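Local coordinates for spore germination protein B3 (Bacillus subtilis subsp. subtilis, PDB 3N54) that takes part, as a membrane lipoprotein of a spore germinant receptor, in the germination response to the mixture of L-asparagine, glucose, fructose and potassium ions, at residues 157-160 / 164-167; 185-190 / 323-328. All coordinates share one frame; numbering follows the deposited sequence.

Contact 1: 157-160 / 164-167; sequences VYSQ and SYLI
Y158 brings CB and the CD1 edge of its ring against the Y165 ring, a worked example of how the last turn of a helix can be seated on the first residue of the strand that follows it. The closest approach is from CB of Y158 to CD1 of Y165, 3.5 Å. CD1 of Y158 comes over one face of the Y165 ring and reaches its CG at 3.6 Å, while CB of Y165 lies 3.7 Å from the same CD1. The two planes are inclined at 46° and the ring centres stand 5.3 Å apart, an oblique pair. Only one flank of the Y158 ring is used in this way; its hydroxyl is directed elsewhere and is hydrogen-bonded to R154, one turn back in the helix.

Y165 contributes the most surface. Its CG lies between the backbone N and the carbonyl carbon (chi1 58°), a torsion that lays the ring against the helix end and carries the hydroxyl on toward S159. There OG of S159 and OH of Y165 are 3.4 Å apart. The serine oxygen has firmer partners, since it is hydrogen-bonded to the backbone O of A155 and to the side chain of N190.

Four residues, 161-164, separate helix 152-160 from strand 165-172, and the tyrosines pack across this turn. F305 meets the Y158 ring from outside the two segments, and L150 touches both tyrosines. Y165 is buried, touching V87 of helix 87-94, and belongs to the mixed five-stranded sheet through its backbone hydrogen bond to I185 of strand 177-186; the helix end packs on it through Y158 and S159.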
ATOM      1  N   VAL A 157       0.109   3.562  12.720  1.00 41.73           N
ATOM      2  CA  VAL A 157      -0.855   4.511  13.258  1.00 42.65           C
ATOM      3  C   VAL A 157      -2.198   4.405  12.512  1.00 41.90           C
ATOM      4  O   VAL A 157      -3.253   4.476  13.141  1.00 42.63           O
ATOM      5  CB  VAL A 157      -0.298   5.958  13.252  1.00 43.46           C
ATOM      6  CG1 VAL A 157      -1.410   6.975  13.431  1.00 45.25           C
ATOM      7  CG2 VAL A 157       0.757   6.118  14.356  1.00 44.00           C
ATOM      8  N   TYR A 158      -2.158   4.189  11.195  1.00 40.31           N
ATOM      9  CA  TYR A 158      -3.387   4.005  10.421  1.00 40.52           C
ATOM     10  C   TYR A 158      -4.187   2.799  10.922  1.00 41.35           C
ATOM     11  O   TYR A 158      -5.389   2.894  11.136  1.00 42.14           O
ATOM     12  CB  TYR A 158      -3.111   3.820   8.923  1.00 38.91           C
ATOM     13  CG  TYR A 158      -2.508   5.000   8.188  1.00 39.58           C
ATOM     14  CD1 TYR A 158      -1.791   4.798   7.011  1.00 39.24           C
ATOM     15  CD2 TYR A 158      -2.638   6.307   8.661  1.00 41.79           C
ATOM     16  CE1 TYR A 158      -1.241   5.863   6.305  1.00 40.67           C
ATOM     17  CE2 TYR A 158      -2.083   7.379   7.968  1.00 43.29           C
ATOM     18  CZ  TYR A 158      -1.387   7.147   6.788  1.00 42.65           C
ATOM     19  OH  TYR A 158      -0.841   8.199   6.093  1.00 44.37           O
ATOM     20  N   SER A 159      -3.510   1.671  11.085  1.00 41.52           N
ATOM     21  CA  SER A 159      -4.129   0.450  11.595  1.00 43.59           C
ATOM     22  C   SER A 159      -4.779   0.662  12.958  1.00 45.82           C
ATOM     23  O   SER A 159      -5.949   0.324  13.170  1.00 47.98           O
ATOM     24  CB  SER A 159      -3.071  -0.635  11.749  1.00 43.53           C
ATOM     25  OG  SER A 159      -2.457  -0.918  10.504  1.00 44.36           O
ATOM     26  N   GLN A 160      -4.017   1.250  13.868  1.00 45.85           N
ATOM     27  CA  GLN A 160      -4.456   1.418  15.244  1.00 48.45           C
ATOM     28  C   GLN A 160      -5.636   2.369  15.380  1.00 49.68           C
ATOM     29  O   GLN A 160      -6.396   2.273  16.344  1.00 52.47           O
ATOM     30  CB  GLN A 160      -3.288   1.904  16.113  1.00 48.63           C
ATOM     31  CG  GLN A 160      -2.146   0.914  16.179  1.00 48.57           C
ATOM     32  CD  GLN A 160      -0.924   1.460  16.894  1.00 50.38           C
ATOM     33  OE1 GLN A 160       0.150   1.582  16.308  1.00 51.21           O
ATOM     34  NE2 GLN A 160      -1.082   1.793  18.157  1.00 52.70           N
ATOM     35  N   SER A 164      -8.593   2.924   6.630  1.00 41.52           N
ATOM     36  CA  SER A 164      -8.233   2.192   5.433  1.00 39.92           C
ATOM     37  C   SER A 164      -7.161   3.036   4.757  1.00 38.54           C
ATOM     38  O   SER A 164      -7.140   4.257   4.907  1.00 38.92           O
ATOM     39  CB  SER A 164      -9.425   1.993   4.503  1.00 41.06           C
ATOM     40  OG  SER A 164     -10.369   1.086   5.047  1.00 42.86           O
ATOM     41  N   TYR A 165      -6.264   2.398   4.020  1.00 37.46           N
ATOM     42  CA  TYR A 165      -5.172   3.124   3.374  1.00 36.80           C
ATOM     43  C   TYR A 165      -4.555   2.335   2.230  1.00 35.69           C
ATOM     44  O   TYR A 165      -4.836   1.145   2.050  1.00 35.49           O
ATOM     45  CB  TYR A 165      -4.086   3.481   4.400  1.00 37.03           C
ATOM     46  CG  TYR A 165      -3.499   2.292   5.117  1.00 37.40           C
ATOM     47  CD1 TYR A 165      -4.115   1.768   6.246  1.00 40.12           C
ATOM     48  CD2 TYR A 165      -2.327   1.689   4.669  1.00 38.17           C
ATOM     49  CE1 TYR A 165      -3.581   0.674   6.912  1.00 41.78           C
ATOM     50  CE2 TYR A 165      -1.786   0.590   5.325  1.00 39.44           C
ATOM     51  CZ  TYR A 165      -2.416   0.090   6.446  1.00 41.48           C
ATOM     52  OH  TYR A 165      -1.888  -0.997   7.106  1.00 45.17           O
ATOM     53  N   LEU A 166      -3.717   3.018   1.459  1.00 35.21           N
ATOM     54  CA  LEU A 166      -3.033   2.405   0.343  1.00 34.60           C
ATOM     55  C   LEU A 166      -1.577   2.120   0.704  1.00 34.52           C
ATOM     56  O   LEU A 166      -0.976   2.806   1.520  1.00 34.96           O
ATOM     57  CB  LEU A 166      -3.103   3.306  -0.889  1.00 34.80           C
ATOM     58  CG  LEU A 166      -4.490   3.646  -1.451  1.00 35.52           C
ATOM     59  CD1 LEU A 166      -4.372   4.634  -2.614  1.00 34.99           C
ATOM     60  CD2 LEU A 166      -5.254   2.395  -1.882  1.00 33.47           C
ATOM     61  N   ILE A 167      -1.031   1.096   0.068  1.00 34.34           N
ATOM     62  CA  ILE A 167       0.353   0.708   0.210  1.00 34.65           C
ATOM     63  C   ILE A 167       0.904   0.457  -1.197  1.00 35.02           C
ATOM     64  O   ILE A 167       0.276  -0.246  -1.980  1.00 35.01           O
ATOM     65  CB  ILE A 167       0.459  -0.553   1.073  1.00 34.48           C
ATOM     66  CG1 ILE A 167       1.903  -1.046   1.159  1.00 35.73           C
ATOM     67  CG2 ILE A 167      -0.428  -1.642   0.515  1.00 34.98           C
ATOM     68  CD1 ILE A 167       2.082  -2.207   2.140  1.00 37.27           C
TER

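Contact 2: 185-190 / 323-328; sequences IKRGSN and GHWDEI
R187 and D326 form the salt bridge that carries this contact, with NH1 of R187 2.8 Å from OD1 of D326. As a hydrogen bond it is weak: the carboxylate oxygen lies at the edge of the guanidinium, but the N-H...O angle is just 119° and the two planar groups are turned 63° apart. The other oxygen, OD2 of D326, lies against the arginine's aliphatic part, 3.1 Å from CD. Bends at chi2 and chi3 fold the arginine chain alongside the aspartate, the two side chains running past each other in opposite directions.

W325 adds an edge, its CD1 3.9 Å from NH1 of R187. The extended chain of K186 brings CE to 4.1 Å from OD2 of D326; its NZ, weakly hydrogen-bonded to the backbone O of Y299, is 5.0 Å from that oxygen and may add to the positive field around the carboxylate.

Further out, the partners share a second shell. T301 is hydrogen-bonded to OD2 of D326 and touches R187 and K186; D302 accepts from NE1 of W325, and its N bonds weakly to OD1 of D326. NE of R187 donates to the backbone O of G162. H324 occupies the N-cap position, so D326 stands in the first turn of helix 325-331, where the helix dipole would probably favour its negative charge. The result is a salt bridge between the turn that follows strand 177-186 and the N-terminal turn of helix 325-331.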
ATOM      1  N   ILE A 185      -5.716  -1.615   1.865  1.00 35.67           N
ATOM      2  CA  ILE A 185      -5.857  -2.229   3.181  1.00 36.94           C
ATOM      3  C   ILE A 185      -7.108  -1.672   3.844  1.00 38.71           C
ATOM      4  O   ILE A 185      -7.250  -0.461   4.003  1.00 38.40           O
ATOM      5  CB  ILE A 185      -4.627  -1.956   4.095  1.00 36.56           C
ATOM      6  CG1 ILE A 185      -3.312  -2.262   3.365  1.00 36.00           C
ATOM      7  CG2 ILE A 185      -4.720  -2.769   5.371  1.00 37.22           C
ATOM      8  CD1 ILE A 185      -3.212  -3.677   2.829  1.00 37.66           C
ATOM      9  N   LYS A 186      -8.026  -2.557   4.217  1.00 41.15           N
ATOM     10  CA  LYS A 186      -9.296  -2.131   4.788  1.00 43.85           C
ATOM     11  C   LYS A 186      -9.216  -2.007   6.306  1.00 45.13           C
ATOM     12  O   LYS A 186      -8.542  -2.791   6.970  1.00 44.81           O
ATOM     13  CB  LYS A 186     -10.404  -3.102   4.398  1.00 46.22           C
ATOM     14  CG  LYS A 186     -11.809  -2.626   4.764  1.00 49.90           C
ATOM     15  CD  LYS A 186     -12.839  -3.452   4.042  1.00 53.84           C
ATOM     16  CE  LYS A 186     -14.251  -2.934   4.234  1.00 57.80           C
ATOM     17  NZ  LYS A 186     -15.121  -3.481   3.129  1.00 60.09           N
ATOM     18  N   ARG A 187      -9.924  -1.014   6.836  1.00 47.01           N
ATOM     19  CA  ARG A 187      -9.959  -0.737   8.270  1.00 48.88           C
ATOM     20  C   ARG A 187     -10.570  -1.903   9.030  1.00 51.51           C
ATOM     21  O   ARG A 187     -11.290  -2.721   8.453  1.00 52.89           O
ATOM     22  CB  ARG A 187     -10.752   0.543   8.540  1.00 50.47           C
ATOM     23  CG  ARG A 187     -12.282   0.417   8.403  1.00 54.94           C
ATOM     24  CD  ARG A 187     -12.880   1.569   7.588  1.00 57.73           C
ATOM     25  NE  ARG A 187     -12.282   2.857   7.932  1.00 59.28           N
ATOM     26  CZ  ARG A 187     -12.152   3.894   7.103  1.00 59.07           C
ATOM     27  NH1 ARG A 187     -12.573   3.835   5.846  1.00 58.08           N
ATOM     28  NH2 ARG A 187     -11.569   5.003   7.539  1.00 60.45           N
ATOM     29  N   GLY A 188     -10.280  -1.972  10.322  1.00 52.84           N
ATOM     30  CA  GLY A 188     -10.784  -3.044  11.171  1.00 55.66           C
ATOM     31  C   GLY A 188      -9.995  -4.322  10.961  1.00 54.86           C
ATOM     32  O   GLY A 188      -9.176  -4.699  11.801  1.00 54.98           O
ATOM     33  N   SER A 189     -10.238  -4.983   9.830  1.00 53.86           N
ATOM     34  CA  SER A 189      -9.557  -6.235   9.511  1.00 53.50           C
ATOM     35  C   SER A 189      -8.067  -6.023   9.282  1.00 50.31           C
ATOM     36  O   SER A 189      -7.251  -6.893   9.582  1.00 50.66           O
ATOM     37  CB  SER A 189     -10.159  -6.858   8.259  1.00 53.65           C
ATOM     38  OG  SER A 189      -9.882  -6.049   7.126  1.00 51.13           O
ATOM     39  N   ASN A 190      -7.720  -4.868   8.723  1.00 47.48           N
ATOM     40  CA  ASN A 190      -6.341  -4.556   8.404  1.00 44.99           C
ATOM     41  C   ASN A 190      -5.818  -5.540   7.341  1.00 43.81           C
ATOM     42  O   ASN A 190      -4.632  -5.873   7.312  1.00 43.13           O
ATOM     43  CB  ASN A 190      -5.511  -4.612   9.690  1.00 46.18           C
ATOM     44  CG  ASN A 190      -4.539  -3.472   9.826  1.00 44.82           C
ATOM     45  OD1 ASN A 190      -4.503  -2.546   9.028  1.00 45.36           O
ATOM     46  ND2 ASN A 190      -3.746  -3.534  10.869  1.00 48.01           N
ATOM     47  N   GLY A 323     -18.959   5.833  13.004  1.00 67.14           N
ATOM     48  CA  GLY A 323     -19.003   4.380  13.159  1.00 66.95           C
ATOM     49  C   GLY A 323     -19.336   3.568  11.921  1.00 66.77           C
ATOM     50  O   GLY A 323     -19.184   2.346  11.926  1.00 66.68           O
ATOM     51  N   HIS A 324     -19.801   4.233  10.866  1.00 66.66           N
ATOM     52  CA  HIS A 324     -20.160   3.557   9.615  1.00 66.68           C
ATOM     53  C   HIS A 324     -19.851   4.458   8.415  1.00 66.00           C
ATOM     54  O   HIS A 324     -20.694   4.678   7.541  1.00 65.98           O
ATOM     55  CB  HIS A 324     -21.640   3.148   9.642  1.00 67.07           C
ATOM     56  CG  HIS A 324     -22.568   4.259  10.032  1.00 68.44           C
ATOM     57  ND1 HIS A 324     -22.832   4.580  11.347  1.00 70.02           N
ATOM     58  CD2 HIS A 324     -23.288   5.127   9.282  1.00 69.62           C
ATOM     59  CE1 HIS A 324     -23.674   5.598  11.390  1.00 70.32           C
ATOM     60  NE2 HIS A 324     -23.965   5.950  10.150  1.00 70.28           N
ATOM     61  N   TRP A 325     -18.625   4.971   8.382  1.00 65.18           N
ATOM     62  CA  TRP A 325     -18.206   5.895   7.331  1.00 64.58           C
ATOM     63  C   TRP A 325     -18.134   5.258   5.946  1.00 64.10           C
ATOM     64  O   TRP A 325     -18.449   5.913   4.956  1.00 63.97           O
ATOM     65  CB  TRP A 325     -16.854   6.519   7.670  1.00 64.53           C
ATOM     66  CG  TRP A 325     -16.234   7.190   6.503  1.00 64.42           C
ATOM     67  CD1 TRP A 325     -15.065   6.857   5.895  1.00 63.97           C
ATOM     68  CD2 TRP A 325     -16.779   8.283   5.759  1.00 64.66           C
ATOM     69  NE1 TRP A 325     -14.831   7.692   4.833  1.00 63.89           N
ATOM     70  CE2 TRP A 325     -15.870   8.577   4.726  1.00 64.36           C
ATOM     71  CE3 TRP A 325     -17.948   9.044   5.869  1.00 64.82           C
ATOM     72  CZ2 TRP A 325     -16.087   9.606   3.807  1.00 64.96           C
ATOM     73  CZ3 TRP A 325     -18.163  10.068   4.957  1.00 65.00           C
ATOM     74  CH2 TRP A 325     -17.237  10.340   3.939  1.00 64.98           C
ATOM     75  N   ASP A 326     -17.714   3.998   5.868  1.00 63.57           N
ATOM     76  CA  ASP A 326     -17.637   3.312   4.576  1.00 63.31           C
ATOM     77  C   ASP A 326     -19.024   3.192   3.930  1.00 63.50           C
ATOM     78  O   ASP A 326     -19.160   3.386   2.720  1.00 63.31           O
ATOM     79  CB  ASP A 326     -16.957   1.941   4.708  1.00 62.94           C
ATOM     80  CG  ASP A 326     -15.431   2.046   4.806  1.00 61.91           C
ATOM     81  OD1 ASP A 326     -14.868   3.116   4.475  1.00 58.83           O
ATOM     82  OD2 ASP A 326     -14.794   1.046   5.199  1.00 60.00           O
ATOM     83  N   GLU A 327     -20.042   2.898   4.739  1.00 63.61           N
ATOM     84  CA  GLU A 327     -21.427   2.839   4.259  1.00 63.70           C
ATOM     85  C   GLU A 327     -21.815   4.174   3.635  1.00 63.07           C
ATOM     86  O   GLU A 327     -22.358   4.217   2.536  1.00 63.25           O
ATOM     87  CB  GLU A 327     -22.383   2.495   5.406  1.00 64.12           C
ATOM     88  CG  GLU A 327     -23.858   2.354   4.992  1.00 66.02           C
ATOM     89  CD  GLU A 327     -24.818   2.199   6.177  1.00 68.45           C
ATOM     90  OE1 GLU A 327     -26.046   2.197   5.939  1.00 69.78           O
ATOM     91  OE2 GLU A 327     -24.354   2.084   7.339  1.00 70.08           O
ATOM     92  N   ILE A 328     -21.519   5.259   4.341  1.00 62.47           N
ATOM     93  CA  ILE A 328     -21.809   6.609   3.858  1.00 61.95           C
ATOM     94  C   ILE A 328     -20.971   6.943   2.628  1.00 61.58           C
ATOM     95  O   ILE A 328     -21.459   7.571   1.684  1.00 61.44           O
ATOM     96  CB  ILE A 328     -21.548   7.667   4.959  1.00 61.94           C
ATOM     97  CG1 ILE A 328     -22.554   7.515   6.105  1.00 62.28           C
ATOM     98  CG2 ILE A 328     -21.620   9.076   4.391  1.00 61.51           C
ATOM     99  CD1 ILE A 328     -23.998   7.809   5.717  1.00 62.59           C
TER

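Contacts 1 and 2 illustrate how one pair of neighbouring strands can serve two different interfaces. Strands 165-172 and 177-186 lie side by side in the mixed sheet, and the contacts, with centres about 11 Å apart, touch there: S164 OG is 2.8 Å from R187 N, a probable hydrogen bond. Both are partly buried, but contact 1 lies nearer the centre of the chain, about 9 Å against 16 Å. Contact 1 is local and mainly aromatic, joining elements adjacent in sequence; contact 2 spans more than 130 residues and relies on charge. T301, from the second shell of contact 2, connects them further through its hydrogen bond to S164.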